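Local coordinates for protein-glutamine gamma-glutamyltransferase 2 (Pagrus major, PDB 1G0D) that probably cross-links proteins in a calcium-dependent way, joining glutamine side chains to primary amines such as that of lysine, at residues P292-A297 with F331-E336; K421-K426 with D435-Y440. All blocks are in the same frame, centred on the assembly; numbering follows the deposited sequence.

Contact 1: P292-A297 with F331-E336; sequences PITNFA and FHCWVE
Ile-293 lies over the indole of Trp-334, and this is the tight part of the contact. Ile-293 CG1 sits 3.3 Å from the centroid of the Trp-334 five-membered ring, a CH-pi contact over one face. The six-membered ring runs on to Asn-295, whose CB comes within 3.4 Å of Trp-334 CZ3. A chi1 of 60° holds CG of Trp-334 between its backbone N and carbonyl carbon, which brings the indole against the facing strand. Its NE1 bonds to Tyr-440 OH. With an alanine here, Ile-293 CG1 would probably lose the ring face that covers it, and Tyr-440 OH one of its mates.

Two pairs of backbone bonds join the strands. Trp-334 N to Ile-293 O is 2.9 Å and nearly straight at 170°. The return bond, Ile-293 N to Trp-334 O, is bent, with the donor above the carbonyl plane.

Packing on the opposite face is uneven. Thr-294 CG2 meets Phe-331 CD2 at 3.7 Å, and Phe-296 CD1 meets Phe-331 CB at 3.5 Å. The side chains are further apart where Pro-292 CB faces Val-335 CG2, at 4.4 Å. Even this end is buried, with Pro-292 against Cys-280 of helix 272-286.

His-332 pairs with Asn-295 and bonds through NE2 to Asp-355. His-332, Asp-355 and Cys-272 form the Cys-His-Asp triad. The first two come from strands of this antiparallel sheet and Cys-272 from the start of helix 272-286, as in the papain-like transglutaminase core.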
loop_
_atom_site.group_PDB
_atom_site.type_symbol
_atom_site.label_atom_id
_atom_site.label_comp_id
_atom_site.label_asym_id
_atom_site.label_seq_id
_atom_site.Cartn_x
_atom_site.Cartn_y
_atom_site.Cartn_z
ATOM N N PRO A 292 -5.034 -0.484 0.585
ATOM C CA PRO A 292 -4.017 0.188 1.395
ATOM C C PRO A 292 -4.634 1.020 2.492
ATOM O O PRO A 292 -5.468 1.887 2.198
ATOM C CB PRO A 292 -3.286 1.075 0.394
ATOM C CG PRO A 292 -3.627 0.482 -0.920
ATOM C CD PRO A 292 -5.037 0.036 -0.786
ATOM N N ILE A 293 -4.258 0.754 3.749
ATOM C CA ILE A 293 -4.781 1.586 4.825
ATOM C C ILE A 293 -3.668 2.473 5.419
ATOM O O ILE A 293 -2.517 2.046 5.501
ATOM C CB ILE A 293 -5.511 0.785 5.941
ATOM C CG1 ILE A 293 -4.554 0.436 6.987
ATOM C CG2 ILE A 293 -6.281 -0.423 5.447
ATOM C CD1 ILE A 293 -5.079 1.080 8.188
ATOM N N THR A 294 -4.011 3.720 5.777
ATOM C CA THR A 294 -3.048 4.679 6.352
ATOM C C THR A 294 -3.382 5.038 7.795
ATOM O O THR A 294 -4.524 5.322 8.123
ATOM C CB THR A 294 -3.007 5.993 5.540
ATOM O OG1 THR A 294 -2.618 5.713 4.200
ATOM C CG2 THR A 294 -1.988 6.905 6.066
ATOM N N ASN A 295 -2.380 5.052 8.661
ATOM C CA ASN A 295 -2.583 5.362 10.070
ATOM C C ASN A 295 -1.962 6.694 10.372
ATOM O O ASN A 295 -0.805 6.908 10.017
ATOM C CB ASN A 295 -1.877 4.312 10.898
ATOM C CG ASN A 295 -2.171 4.435 12.358
ATOM O OD1 ASN A 295 -3.243 4.899 12.740
ATOM N ND2 ASN A 295 -1.221 4.019 13.198
ATOM N N PHE A 296 -2.682 7.610 10.998
ATOM C CA PHE A 296 -2.045 8.889 11.314
ATOM C C PHE A 296 -1.606 8.845 12.785
ATOM O O PHE A 296 -2.308 8.295 13.623
ATOM C CB PHE A 296 -2.996 10.034 10.995
ATOM C CG PHE A 296 -3.188 10.243 9.500
ATOM C CD1 PHE A 296 -2.264 10.979 8.757
ATOM C CD2 PHE A 296 -4.284 9.695 8.834
ATOM C CE1 PHE A 296 -2.419 11.163 7.368
ATOM C CE2 PHE A 296 -4.448 9.876 7.433
ATOM C CZ PHE A 296 -3.512 10.612 6.709
ATOM N N ALA A 297 -0.430 9.400 13.091
ATOM C CA ALA A 297 0.134 9.337 14.445
ATOM C C ALA A 297 0.387 7.829 14.689
ATOM O O ALA A 297 -0.273 7.155 15.490
ATOM C CB ALA A 297 -0.851 9.929 15.485
ATOM N N PHE A 331 2.398 9.588 9.732
ATOM C CA PHE A 331 1.444 8.605 9.215
ATOM C C PHE A 331 2.250 7.390 8.847
ATOM O O PHE A 331 3.469 7.431 8.782
ATOM C CB PHE A 331 0.653 9.127 7.989
ATOM C CG PHE A 331 1.442 9.148 6.702
ATOM C CD1 PHE A 331 2.095 10.312 6.278
ATOM C CD2 PHE A 331 1.573 8.004 5.935
ATOM C CE1 PHE A 331 2.876 10.332 5.109
ATOM C CE2 PHE A 331 2.357 8.010 4.754
ATOM C CZ PHE A 331 3.009 9.177 4.343
ATOM N N HIS A 332 1.570 6.287 8.649
ATOM C CA HIS A 332 2.241 5.070 8.267
ATOM C C HIS A 332 1.206 4.233 7.574
ATOM O O HIS A 332 0.071 4.136 8.035
ATOM C CB HIS A 332 2.759 4.315 9.480
ATOM C CG HIS A 332 3.280 2.953 9.147
ATOM N ND1 HIS A 332 4.143 2.730 8.094
ATOM C CD2 HIS A 332 3.097 1.751 9.750
ATOM C CE1 HIS A 332 4.476 1.447 8.063
ATOM N NE2 HIS A 332 3.858 0.833 9.058
ATOM N N CYS A 333 1.614 3.608 6.484
ATOM C CA CYS A 333 0.748 2.788 5.681
ATOM C C CYS A 333 1.011 1.275 5.711
ATOM O O CYS A 333 2.141 0.810 5.879
ATOM C CB CYS A 333 0.858 3.240 4.230
ATOM S SG CYS A 333 0.552 4.945 3.905
ATOM N N TRP A 334 -0.059 0.511 5.550
ATOM C CA TRP A 334 0.032 -0.931 5.433
ATOM C C TRP A 334 -1.122 -1.385 4.526
ATOM O O TRP A 334 -1.763 -0.593 3.840
ATOM C CB TRP A 334 0.024 -1.659 6.798
ATOM C CG TRP A 334 -1.171 -1.456 7.660
ATOM C CD1 TRP A 334 -2.364 -2.119 7.581
ATOM C CD2 TRP A 334 -1.294 -0.542 8.769
ATOM N NE1 TRP A 334 -3.223 -1.673 8.572
ATOM C CE2 TRP A 334 -2.589 -0.707 9.308
ATOM C CE3 TRP A 334 -0.433 0.396 9.353
ATOM C CZ2 TRP A 334 -3.040 0.032 10.402
ATOM C CZ3 TRP A 334 -0.889 1.135 10.449
ATOM C CH2 TRP A 334 -2.184 0.944 10.957
ATOM N N VAL A 335 -1.406 -2.662 4.537
ATOM C CA VAL A 335 -2.427 -3.166 3.664
ATOM C C VAL A 335 -3.329 -4.124 4.423
ATOM O O VAL A 335 -2.896 -4.754 5.368
ATOM C CB VAL A 335 -1.670 -3.809 2.497
ATOM C CG1 VAL A 335 -1.948 -5.278 2.351
ATOM C CG2 VAL A 335 -1.913 -3.019 1.303
ATOM N N GLU A 336 -4.603 -4.182 4.052
ATOM C CA GLU A 336 -5.566 -5.098 4.673
ATOM C C GLU A 336 -5.958 -6.100 3.577
ATOM O O GLU A 336 -6.280 -5.676 2.463
ATOM C CB GLU A 336 -6.809 -4.331 5.102
ATOM C CG GLU A 336 -7.069 -4.297 6.593
ATOM C CD GLU A 336 -8.144 -3.305 6.945
ATOM O OE1 GLU A 336 -9.125 -3.160 6.185
ATOM O OE2 GLU A 336 -8.016 -2.644 7.982
#

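Contact 2: K421-K426 with D435-Y440. With SO4 (sulfate ion), chain B.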
loop_
_atom_site.group_PDB
_atom_site.type_symbol
_atom_site.label_atom_id
_atom_site.label_comp_id
_atom_site.label_asym_id
_atom_site.label_seq_id
_atom_site.Cartn_x
_atom_site.Cartn_y
_atom_site.Cartn_z
ATOM N N LYS A 421 -4.844 7.809 14.613
ATOM C CA LYS A 421 -5.855 8.812 14.525
ATOM C C LYS A 421 -6.919 8.698 13.471
ATOM O O LYS A 421 -8.075 8.506 13.816
ATOM C CB LYS A 421 -5.210 10.188 14.474
ATOM C CG LYS A 421 -5.785 11.137 15.505
ATOM C CD LYS A 421 -4.943 11.171 16.770
ATOM C CE LYS A 421 -3.744 12.077 16.589
ATOM N NZ LYS A 421 -3.194 12.511 17.889
ATOM N N ASN A 422 -6.606 8.816 12.198
ATOM C CA ASN A 422 -7.733 8.742 11.287
ATOM C C ASN A 422 -7.487 7.667 10.284
ATOM O O ASN A 422 -7.379 7.926 9.103
ATOM C CB ASN A 422 -7.947 10.095 10.595
ATOM C CG ASN A 422 -8.543 11.165 11.542
ATOM O OD1 ASN A 422 -9.450 10.886 12.314
ATOM N ND2 ASN A 422 -8.023 12.394 11.475
ATOM N N ILE A 423 -7.366 6.452 10.779
ATOM C CA ILE A 423 -7.122 5.318 9.912
ATOM C C ILE A 423 -8.008 5.521 8.681
ATOM O O ILE A 423 -9.214 5.661 8.785
ATOM C CB ILE A 423 -7.456 4.038 10.671
ATOM C CG1 ILE A 423 -7.314 4.321 12.172
ATOM C CG2 ILE A 423 -6.559 2.915 10.226
ATOM C CD1 ILE A 423 -6.309 3.457 12.887
ATOM N N SER A 424 -7.388 5.561 7.511
ATOM C CA SER A 424 -8.097 5.836 6.278
ATOM C C SER A 424 -7.833 4.825 5.189
ATOM O O SER A 424 -6.758 4.233 5.133
ATOM C CB SER A 424 -7.653 7.200 5.755
ATOM O OG SER A 424 -8.082 8.242 6.609
ATOM N N THR A 425 -8.830 4.645 4.323
ATOM C CA THR A 425 -8.712 3.780 3.168
ATOM C C THR A 425 -9.634 4.412 2.133
ATOM O O THR A 425 -10.517 5.191 2.483
ATOM C CB THR A 425 -9.124 2.335 3.465
ATOM O OG1 THR A 425 -8.669 1.499 2.402
ATOM C CG2 THR A 425 -10.638 2.184 3.557
ATOM N N LYS A 426 -9.420 4.114 0.858
ATOM C CA LYS A 426 -10.279 4.689 -0.185
ATOM C C LYS A 426 -11.702 4.117 -0.152
ATOM O O LYS A 426 -11.932 2.946 0.152
ATOM C CB LYS A 426 -9.681 4.465 -1.593
ATOM C CG LYS A 426 -10.543 4.998 -2.756
ATOM C CD LYS A 426 -9.918 4.738 -4.116
ATOM C CE LYS A 426 -10.943 4.822 -5.246
ATOM N NZ LYS A 426 -12.137 3.981 -4.950
ATOM N N ASP A 435 -13.118 6.808 6.799
ATOM C CA ASP A 435 -12.466 6.646 8.092
ATOM C C ASP A 435 -12.787 5.270 8.669
ATOM O O ASP A 435 -13.892 4.978 9.074
ATOM C CB ASP A 435 -12.874 7.751 9.053
ATOM C CG ASP A 435 -12.104 7.692 10.352
ATOM O OD1 ASP A 435 -12.078 6.603 10.960
ATOM O OD2 ASP A 435 -11.521 8.717 10.764
ATOM N N VAL A 436 -11.766 4.449 8.731
ATOM C CA VAL A 436 -11.868 3.074 9.145
ATOM C C VAL A 436 -11.389 2.835 10.601
ATOM O O VAL A 436 -11.282 1.713 11.074
ATOM C CB VAL A 436 -11.098 2.290 8.022
ATOM C CG1 VAL A 436 -9.915 1.651 8.511
ATOM C CG2 VAL A 436 -12.004 1.358 7.349
ATOM N N THR A 437 -11.193 3.917 11.349
ATOM C CA THR A 437 -10.673 3.812 12.718
ATOM C C THR A 437 -11.426 2.871 13.627
ATOM O O THR A 437 -10.844 1.998 14.281
ATOM C CB THR A 437 -10.571 5.219 13.407
ATOM O OG1 THR A 437 -10.095 6.194 12.464
ATOM C CG2 THR A 437 -9.592 5.179 14.587
ATOM N N LEU A 438 -12.735 3.019 13.681
ATOM C CA LEU A 438 -13.486 2.142 14.552
ATOM C C LEU A 438 -13.342 0.620 14.267
ATOM O O LEU A 438 -13.701 -0.180 15.110
ATOM C CB LEU A 438 -14.943 2.575 14.544
ATOM C CG LEU A 438 -15.730 1.776 15.569
ATOM C CD1 LEU A 438 -15.404 2.236 16.957
ATOM C CD2 LEU A 438 -17.188 1.954 15.311
ATOM N N HIS A 439 -12.832 0.211 13.098
ATOM C CA HIS A 439 -12.648 -1.227 12.807
ATOM C C HIS A 439 -11.487 -1.669 13.687
ATOM O O HIS A 439 -11.316 -2.855 14.000
ATOM C CB HIS A 439 -12.129 -1.507 11.393
ATOM C CG HIS A 439 -13.044 -1.130 10.282
ATOM N ND1 HIS A 439 -14.295 -0.585 10.478
ATOM C CD2 HIS A 439 -12.881 -1.229 8.939
ATOM C CE1 HIS A 439 -14.865 -0.355 9.305
ATOM N NE2 HIS A 439 -14.032 -0.742 8.354
ATOM N N TYR A 440 -10.630 -0.697 13.992
ATOM C CA TYR A 440 -9.436 -0.956 14.773
ATOM C C TYR A 440 -9.587 -0.704 16.220
ATOM O O TYR A 440 -9.034 -1.448 17.014
ATOM C CB TYR A 440 -8.260 -0.136 14.269
ATOM C CG TYR A 440 -7.712 -0.687 12.989
ATOM C CD1 TYR A 440 -8.139 -0.200 11.755
ATOM C CD2 TYR A 440 -6.755 -1.691 13.008
ATOM C CE1 TYR A 440 -7.621 -0.696 10.577
ATOM C CE2 TYR A 440 -6.225 -2.201 11.835
ATOM C CZ TYR A 440 -6.658 -1.698 10.621
ATOM O OH TYR A 440 -6.092 -2.178 9.463
HETATM S S SO4 B . -15.538 -2.949 5.441
HETATM O O1 SO4 B . -14.913 -3.444 6.573
HETATM O O2 SO4 B . -15.427 -3.923 4.422
HETATM O O3 SO4 B . -16.876 -2.933 5.828
HETATM O O4 SO4 B . -15.076 -1.616 5.167
#
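The small antiparallel ladder of strands 424-426 and 433-435 ends here, where Val-436 N donates to Ile-423 O at 2.8 Å. The bond lies next to the non-hydrogen-bonded pair of Ser-424 and Asp-435. Glu-434, in the same ladder, is probably a calcium ligand, as in related transglutaminases.

Ile-423 carries most of the side-chain contact. The Ile-423 and Thr-437 side chains cross at about a right angle, Ile-423 CG1 lying 3.4 Å from Thr-437 CG2. The CG2 branch of Ile-423 reaches Tyr-440 CE1 at 3.8 Å and Val-436 CG1 at 4.0 Å.

Asp-435 forms an Asx turn that leads into the short, weakly bonded helix 437-440. With chi1 at -174° its CG lies beside its own carbonyl carbon, so the carboxylate can reach the residues that follow. Asp-435 OD1 takes two bonds. Thr-437 N comes at 2.9 Å, nearly along the C-O axis. Thr-437 OG1 comes on the syn side, 23° out of the carboxylate plane. The pair of bonds fixes the Thr-437 hydroxyl close to the backbone of Ile-423.

Thr-425 CG2 is looser against Val-436 CG2, at 4.1 Å. Further along the helix, His-439 NE2 makes a weak bond of 3.5 Å to O4 of a sulfate ion, which Arg-291 and Trp-351 also hold.

From the N terminus, strand 290-298 comes first. The chain then runs through strand 307-312, which belongs to another sheet, and returns in strand 329-339. Contact 1 closes that loop. The chain continues through strands 350-355 and 368-372 of the same sheet before contact 2 opens. Contact 2 closes a much shorter loop of eight residues. The two follow in series and neither nest nor cross. They meet in space along strand 290-298, at one edge of the sheet. Phe-296 and Thr-294 bond through their backbones to Lys-421 and Ser-424, and Ile-423 packs on Ile-293. Segment 421-426 thus lies along the edge of the catalytic sheet, and 435-440 reaches back through Tyr-440, weakly bonded to Glu-336.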